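Local coordinates for group B streptococcal R4 surface protein (PDB 6S5X), which is a cell-wall-anchored streptococcal surface protein implicated in infection, represented here by its most N-terminal Rib domain, which has an immunoglobulin-like fold, at residues A[19-25]-A[49-54]; A[40-46]-A[60-66]. One frame throughout, in Å; residues are numbered along the deposited sequence.

Contact 1: residues A[19-25]-A[49-54]; sequences VNVGETP and VDTATP
Thr-51 is gripped by the turn at the end of strand 17-20 through two polar bonds, one from its backbone and one from its side chain. Gly-22 N donates to Thr-51 O at 2.8 Å, reaching the oxygen from above the carbonyl plane, 39° out of it. The second bond runs the other way: Thr-51 OG1 donates to Glu-23 O over 2.8 Å. Its chi1 of 67° sets the hydroxyl between its own backbone N and carbonyl carbon, which turns OG1 to the turn and points CG2 toward Pro-25 and Val-19. A weaker CA-H...O contact from Val-21 CA adds to the load on Thr-51 O.

Within 19-25 the chain makes a type II turn from Asn-20 to Glu-23, closed by Glu-23 N to Asn-20 O and braced by the Glu-23 carboxylate, whose OE1 accepts from Asn-20 N at 2.8 Å. On the partner loop, Asp-50 OD1 accepts from Ala-52 N at 3.0 Å, an Asx turn that spans Thr-51.

The apolar contacts lie around this polar centre. Thr-51 CG2 meets Pro-25 CD tip to tip at 4.0 Å and crosses Val-19 at about a right angle. Pro-25 CG rests 4.0 Å from Val-49 CB, while Val-21 CG2 lies 4.0 Å from Pro-54 CD.

Each segment's turn is braced by a carboxylate of its own, Glu-23 or Asp-50, and Thr-51, acting as acceptor and donor, ties the two loops together at the surface of the Rib domain.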
loop_
_atom_site.group_PDB
_atom_site.type_symbol
_atom_site.label_atom_id
_atom_site.label_comp_id
_atom_site.label_asym_id
_atom_site.label_seq_id
_atom_site.Cartn_x
_atom_site.Cartn_y
_atom_site.Cartn_z
ATOM N N VAL A 19 12.133 -7.534 -0.704
ATOM C CA VAL A 19 12.919 -7.266 0.487
ATOM C C VAL A 19 13.641 -8.546 0.888
ATOM O O VAL A 19 13.285 -9.647 0.463
ATOM C CB VAL A 19 12.091 -6.735 1.681
ATOM C CG1 VAL A 19 11.313 -5.457 1.290
ATOM C CG2 VAL A 19 11.133 -7.798 2.216
ATOM N N ASN A 20 14.651 -8.384 1.741
ATOM C CA ASN A 20 15.368 -9.521 2.289
ATOM C C ASN A 20 14.673 -10.025 3.545
ATOM O O ASN A 20 13.935 -9.299 4.227
ATOM C CB ASN A 20 16.808 -9.141 2.605
ATOM C CG ASN A 20 17.588 -8.770 1.367
ATOM O OD1 ASN A 20 17.399 -9.349 0.308
ATOM N ND2 ASN A 20 18.419 -7.745 1.485
ATOM N N VAL A 21 14.910 -11.300 3.845
ATOM C CA VAL A 21 14.398 -11.876 5.080
ATOM C C VAL A 21 14.724 -10.959 6.246
ATOM O O VAL A 21 15.853 -10.474 6.373
ATOM C CB VAL A 21 14.993 -13.274 5.330
ATOM C CG1 VAL A 21 14.662 -13.738 6.730
ATOM C CG2 VAL A 21 14.433 -14.281 4.310
ATOM N N GLY A 22 13.740 -10.725 7.105
ATOM C CA GLY A 22 13.919 -9.924 8.288
ATOM C C GLY A 22 13.695 -8.432 8.112
ATOM O O GLY A 22 13.517 -7.735 9.110
ATOM N N GLU A 23 13.719 -7.920 6.885
ATOM C CA GLU A 23 13.540 -6.492 6.662
ATOM C C GLU A 23 12.072 -6.139 6.864
ATOM O O GLU A 23 11.187 -6.984 6.722
ATOM C CB GLU A 23 14.001 -6.101 5.255
ATOM C CG GLU A 23 15.504 -6.241 5.029
ATOM C CD GLU A 23 15.998 -5.653 3.702
ATOM O OE1 GLU A 23 15.321 -5.780 2.669
ATOM O OE2 GLU A 23 17.074 -5.027 3.712
ATOM N N THR A 24 11.805 -4.876 7.152
ATOM C CA THR A 24 10.416 -4.461 7.366
ATOM C C THR A 24 9.978 -3.534 6.242
ATOM O O THR A 24 10.480 -2.399 6.143
ATOM C CB THR A 24 10.226 -3.793 8.731
ATOM O OG1 THR A 24 10.703 -4.682 9.755
ATOM C CG2 THR A 24 8.725 -3.468 8.951
ATOM N N PRO A 25 9.106 -3.973 5.341
ATOM C CA PRO A 25 8.721 -3.102 4.232
ATOM C C PRO A 25 7.858 -1.953 4.709
ATOM O O PRO A 25 7.153 -2.058 5.720
ATOM C CB PRO A 25 7.925 -4.033 3.299
ATOM C CG PRO A 25 7.381 -5.115 4.201
ATOM C CD PRO A 25 8.411 -5.270 5.289
ATOM N N VAL A 49 3.485 -7.465 7.549
ATOM C CA VAL A 49 3.982 -8.420 6.564
ATOM C C VAL A 49 4.979 -9.358 7.225
ATOM O O VAL A 49 5.857 -8.916 7.962
ATOM C CB VAL A 49 4.634 -7.692 5.391
ATOM C CG1 VAL A 49 5.186 -8.702 4.414
ATOM C CG2 VAL A 49 3.589 -6.770 4.766
ATOM N N ASP A 50 4.818 -10.651 6.972
ATOM C CA ASP A 50 5.733 -11.688 7.453
ATOM C C ASP A 50 6.973 -11.732 6.561
ATOM O O ASP A 50 6.875 -12.028 5.369
ATOM C CB ASP A 50 5.018 -13.041 7.455
ATOM C CG ASP A 50 5.973 -14.194 7.527
ATOM O OD1 ASP A 50 6.982 -14.034 8.226
ATOM O OD2 ASP A 50 5.717 -15.261 6.926
ATOM N N THR A 51 8.138 -11.411 7.120
ATOM C CA THR A 51 9.378 -11.509 6.356
ATOM C C THR A 51 10.365 -12.470 7.007
ATOM O O THR A 51 11.571 -12.417 6.708
ATOM C CB THR A 51 10.044 -10.142 6.164
ATOM O OG1 THR A 51 10.516 -9.624 7.420
ATOM C CG2 THR A 51 9.088 -9.157 5.534
ATOM N N ALA A 52 9.893 -13.361 7.878
ATOM C CA ALA A 52 10.799 -14.268 8.577
ATOM C C ALA A 52 11.303 -15.394 7.698
ATOM O O ALA A 52 12.334 -15.998 8.019
ATOM C CB ALA A 52 10.096 -14.849 9.807
ATOM N N THR A 53 10.625 -15.663 6.580
ATOM C CA THR A 53 11.049 -16.669 5.619
ATOM C C THR A 53 10.805 -16.168 4.210
ATOM O O THR A 53 9.919 -15.325 3.980
ATOM C CB THR A 53 10.288 -17.984 5.801
ATOM O OG1 THR A 53 8.901 -17.751 5.529
ATOM C CG2 THR A 53 10.438 -18.517 7.246
ATOM N N PRO A 54 11.547 -16.676 3.236
ATOM C CA PRO A 54 11.366 -16.226 1.857
ATOM C C PRO A 54 10.024 -16.670 1.293
ATOM O O PRO A 54 9.421 -17.648 1.736
ATOM C CB PRO A 54 12.533 -16.886 1.113
ATOM C CG PRO A 54 12.857 -18.135 1.933
ATOM C CD PRO A 54 12.569 -17.743 3.356
#

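Contact 2: residues A[40-46]-A[60-66]; sequences GTTVAFE and KVVVTYP
With Thr-41 OG1 beside its backbone N (chi1 -59°), the methyl CG2 swings to the far side from that N and lies against Val-63 CG1 at a tight 3.5 Å, while Val-63 CG1, itself anti to N at chi1 -179°, comes obliquely to meet it. The same rotation puts Thr-41 OG1 alongside the Tyr-65 ring, and the hydroxyl is bonded to Pro-38 O.

The backbones form an antiparallel ladder. Thr-42 and Thr-64 exchange two hydrogen bonds, Ala-44 and Val-62 two more, and Glu-46 N gives a fifth to Lys-60 O at 2.8 Å. Between them, Val-43 with Val-63 and Phe-45 with Val-61 are non-hydrogen-bonded pairs. Their side chains share one face: Val-43 CG1 lies beside Val-63 CG2, Val-43 CB packs on Val-61 CG1, and Phe-45 CE1 sits 3.9 Å from Val-61 CG2.

The other face carries Thr-42, Ala-44, Val-62 and Thr-64, and a water is held on it. This water joins the hydroxyls Thr-42 OG1 (2.9 Å) and Thr-64 OG1 (2.8 Å) and donates to Val-62 O, bridging the two threonines, which lie side by side. A second water donates to Gly-40 O and Thr-64 O at the Thr-42/Thr-64 end of the ladder.

At the opposite end Glu-46 and Lys-60 run alongside each other, Glu-46 OE1 3.5 Å from Lys-60 CD; the ammonium curls away to a salt bridge with Asp-74.

In the sheet, 42-45 is an outermost strand, and strand 55-64 lies between it and strand 70-80, to which it is joined by backbone hydrogen bonds of Val-61 with Val-73 and Val-63 with Asp-71. Tyr-65 OH is hydrogen-bonded to Asp-71, which also binds the sodium ion.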
loop_
_atom_site.group_PDB
_atom_site.type_symbol
_atom_site.label_atom_id
_atom_site.label_comp_id
_atom_site.label_asym_id
_atom_site.label_seq_id
_atom_site.Cartn_x
_atom_site.Cartn_y
_atom_site.Cartn_z
ATOM N N GLY A 40 -1.651 14.811 2.228
ATOM C CA GLY A 40 -2.206 14.325 3.479
ATOM C C GLY A 40 -2.763 12.915 3.457
ATOM O O GLY A 40 -3.130 12.387 4.523
ATOM N N THR A 41 -2.836 12.289 2.294
ATOM C CA THR A 41 -3.219 10.884 2.212
ATOM C C THR A 41 -2.200 10.028 2.958
ATOM O O THR A 41 -0.990 10.257 2.852
ATOM C CB THR A 41 -3.282 10.442 0.740
ATOM O OG1 THR A 41 -4.236 11.232 0.013
ATOM C CG2 THR A 41 -3.666 8.999 0.656
ATOM N N THR A 42 -2.687 9.034 3.710
ATOM C CA THR A 42 -1.850 8.074 4.419
ATOM C C THR A 42 -1.980 6.699 3.781
ATOM O O THR A 42 -3.003 6.368 3.175
ATOM C CB THR A 42 -2.228 7.974 5.900
ATOM O OG1 THR A 42 -3.530 7.393 6.023
ATOM C CG2 THR A 42 -2.200 9.340 6.541
ATOM N N VAL A 43 -0.922 5.904 3.920
ATOM C CA VAL A 43 -0.913 4.532 3.449
ATOM C C VAL A 43 -0.388 3.644 4.575
ATOM O O VAL A 43 0.495 4.045 5.348
ATOM C CB VAL A 43 -0.074 4.359 2.166
ATOM C CG1 VAL A 43 -0.659 5.152 1.023
ATOM C CG2 VAL A 43 1.318 4.782 2.413
ATOM N N ALA A 44 -0.993 2.474 4.720
ATOM C CA ALA A 44 -0.575 1.525 5.732
ATOM C C ALA A 44 -0.867 0.126 5.248
ATOM O O ALA A 44 -1.836 -0.102 4.519
ATOM C CB ALA A 44 -1.299 1.787 7.059
ATOM N N PHE A 45 -0.051 -0.827 5.686
ATOM C CA PHE A 45 -0.428 -2.212 5.447
ATOM C C PHE A 45 -1.624 -2.569 6.321
ATOM O O PHE A 45 -1.726 -2.135 7.463
ATOM C CB PHE A 45 0.730 -3.162 5.733
ATOM C CG PHE A 45 1.795 -3.133 4.690
ATOM C CD1 PHE A 45 1.526 -3.501 3.393
ATOM C CD2 PHE A 45 3.061 -2.716 5.015
ATOM C CE1 PHE A 45 2.507 -3.481 2.424
ATOM C CE2 PHE A 45 4.063 -2.706 4.057
ATOM C CZ PHE A 45 3.775 -3.075 2.760
ATOM N N GLU A 46 -2.559 -3.342 5.774
ATOM C CA GLU A 46 -3.698 -3.740 6.592
ATOM C C GLU A 46 -3.231 -4.579 7.770
ATOM O O GLU A 46 -3.770 -4.487 8.882
ATOM C CB GLU A 46 -4.713 -4.500 5.752
ATOM C CG GLU A 46 -5.991 -4.785 6.517
ATOM C CD GLU A 46 -7.047 -5.468 5.670
ATOM O OE1 GLU A 46 -6.787 -6.585 5.185
ATOM O OE2 GLU A 46 -8.136 -4.882 5.491
ATOM N N LYS A 60 -2.137 -6.091 1.733
ATOM C CA LYS A 60 -3.095 -5.078 1.303
ATOM C C LYS A 60 -2.649 -3.729 1.840
ATOM O O LYS A 60 -2.325 -3.613 3.028
ATOM C CB LYS A 60 -4.514 -5.402 1.793
ATOM C CG LYS A 60 -5.121 -6.687 1.231
ATOM C CD LYS A 60 -6.541 -6.880 1.751
ATOM C CE LYS A 60 -7.488 -5.784 1.267
ATOM N NZ LYS A 60 -7.640 -5.777 -0.222
ATOM N N VAL A 61 -2.603 -2.717 0.976
ATOM C CA VAL A 61 -2.316 -1.351 1.405
ATOM C C VAL A 61 -3.646 -0.606 1.504
ATOM O O VAL A 61 -4.431 -0.582 0.547
ATOM C CB VAL A 61 -1.347 -0.638 0.454
ATOM C CG1 VAL A 61 -1.117 0.774 0.907
ATOM C CG2 VAL A 61 -0.024 -1.380 0.373
ATOM N N VAL A 62 -3.905 -0.047 2.676
ATOM C CA VAL A 62 -5.062 0.806 2.917
ATOM C C VAL A 62 -4.634 2.255 2.729
ATOM O O VAL A 62 -3.711 2.739 3.393
ATOM C CB VAL A 62 -5.647 0.585 4.318
ATOM C CG1 VAL A 62 -6.850 1.482 4.506
ATOM C CG2 VAL A 62 -6.046 -0.849 4.494
ATOM N N VAL A 63 -5.298 2.923 1.810
ATOM C CA VAL A 63 -5.035 4.304 1.430
ATOM C C VAL A 63 -6.165 5.134 2.015
ATOM O O VAL A 63 -7.330 4.939 1.651
ATOM C CB VAL A 63 -4.976 4.459 -0.095
ATOM C CG1 VAL A 63 -4.684 5.910 -0.496
ATOM C CG2 VAL A 63 -3.978 3.517 -0.695
ATOM N N THR A 64 -5.847 6.018 2.956
ATOM C CA THR A 64 -6.859 6.801 3.661
ATOM C C THR A 64 -6.723 8.260 3.265
ATOM O O THR A 64 -5.698 8.890 3.525
ATOM C CB THR A 64 -6.749 6.644 5.176
ATOM O OG1 THR A 64 -6.853 5.255 5.527
ATOM C CG2 THR A 64 -7.905 7.408 5.845
ATOM N N TYR A 65 -7.748 8.792 2.652
ATOM C CA TYR A 65 -7.736 10.166 2.181
ATOM C C TYR A 65 -8.140 11.128 3.304
ATOM O O TYR A 65 -8.753 10.728 4.302
ATOM C CB TYR A 65 -8.692 10.312 0.985
ATOM C CG TYR A 65 -8.302 9.425 -0.174
ATOM C CD1 TYR A 65 -7.220 9.749 -0.985
ATOM C CD2 TYR A 65 -8.975 8.237 -0.435
ATOM C CE1 TYR A 65 -6.838 8.915 -2.030
ATOM C CE2 TYR A 65 -8.613 7.422 -1.457
ATOM C CZ TYR A 65 -7.537 7.753 -2.265
ATOM O OH TYR A 65 -7.177 6.899 -3.291
ATOM N N PRO A 66 -7.828 12.420 3.146
ATOM C CA PRO A 66 -8.113 13.389 4.221
ATOM C C PRO A 66 -9.579 13.523 4.570
ATOM O O PRO A 66 -9.893 13.938 5.694
ATOM C CB PRO A 66 -7.564 14.718 3.659
ATOM C CG PRO A 66 -6.478 14.300 2.729
ATOM C CD PRO A 66 -6.994 13.008 2.085
HETATM O O HOH W 1 -5.542 11.248 5.271
HETATM O O HOH W 2 -4.097 4.553 5.494
#

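From the N terminus, strand 17-20 runs into the turn of segment 19-25, the chain continues to strand 42-45, and segment 49-54 comes back to that turn, so contact 1 closes the loop between them. Contact 2 opens inside that span at 40-46 and closes beyond it at 60-66, making the hairpin of strands 42-45 and 55-64. The segments alternate, so the two closures cross and neither nests in the other. Their centres lie 21 Å apart, yet they touch where Pro-25 O packs on Phe-45 CE2, 3.6 Å away. Contact 2 pairs the two strands of the hairpin, and contact 1 fastens the end of the other outermost strand, 17-20, to the loop that connects them.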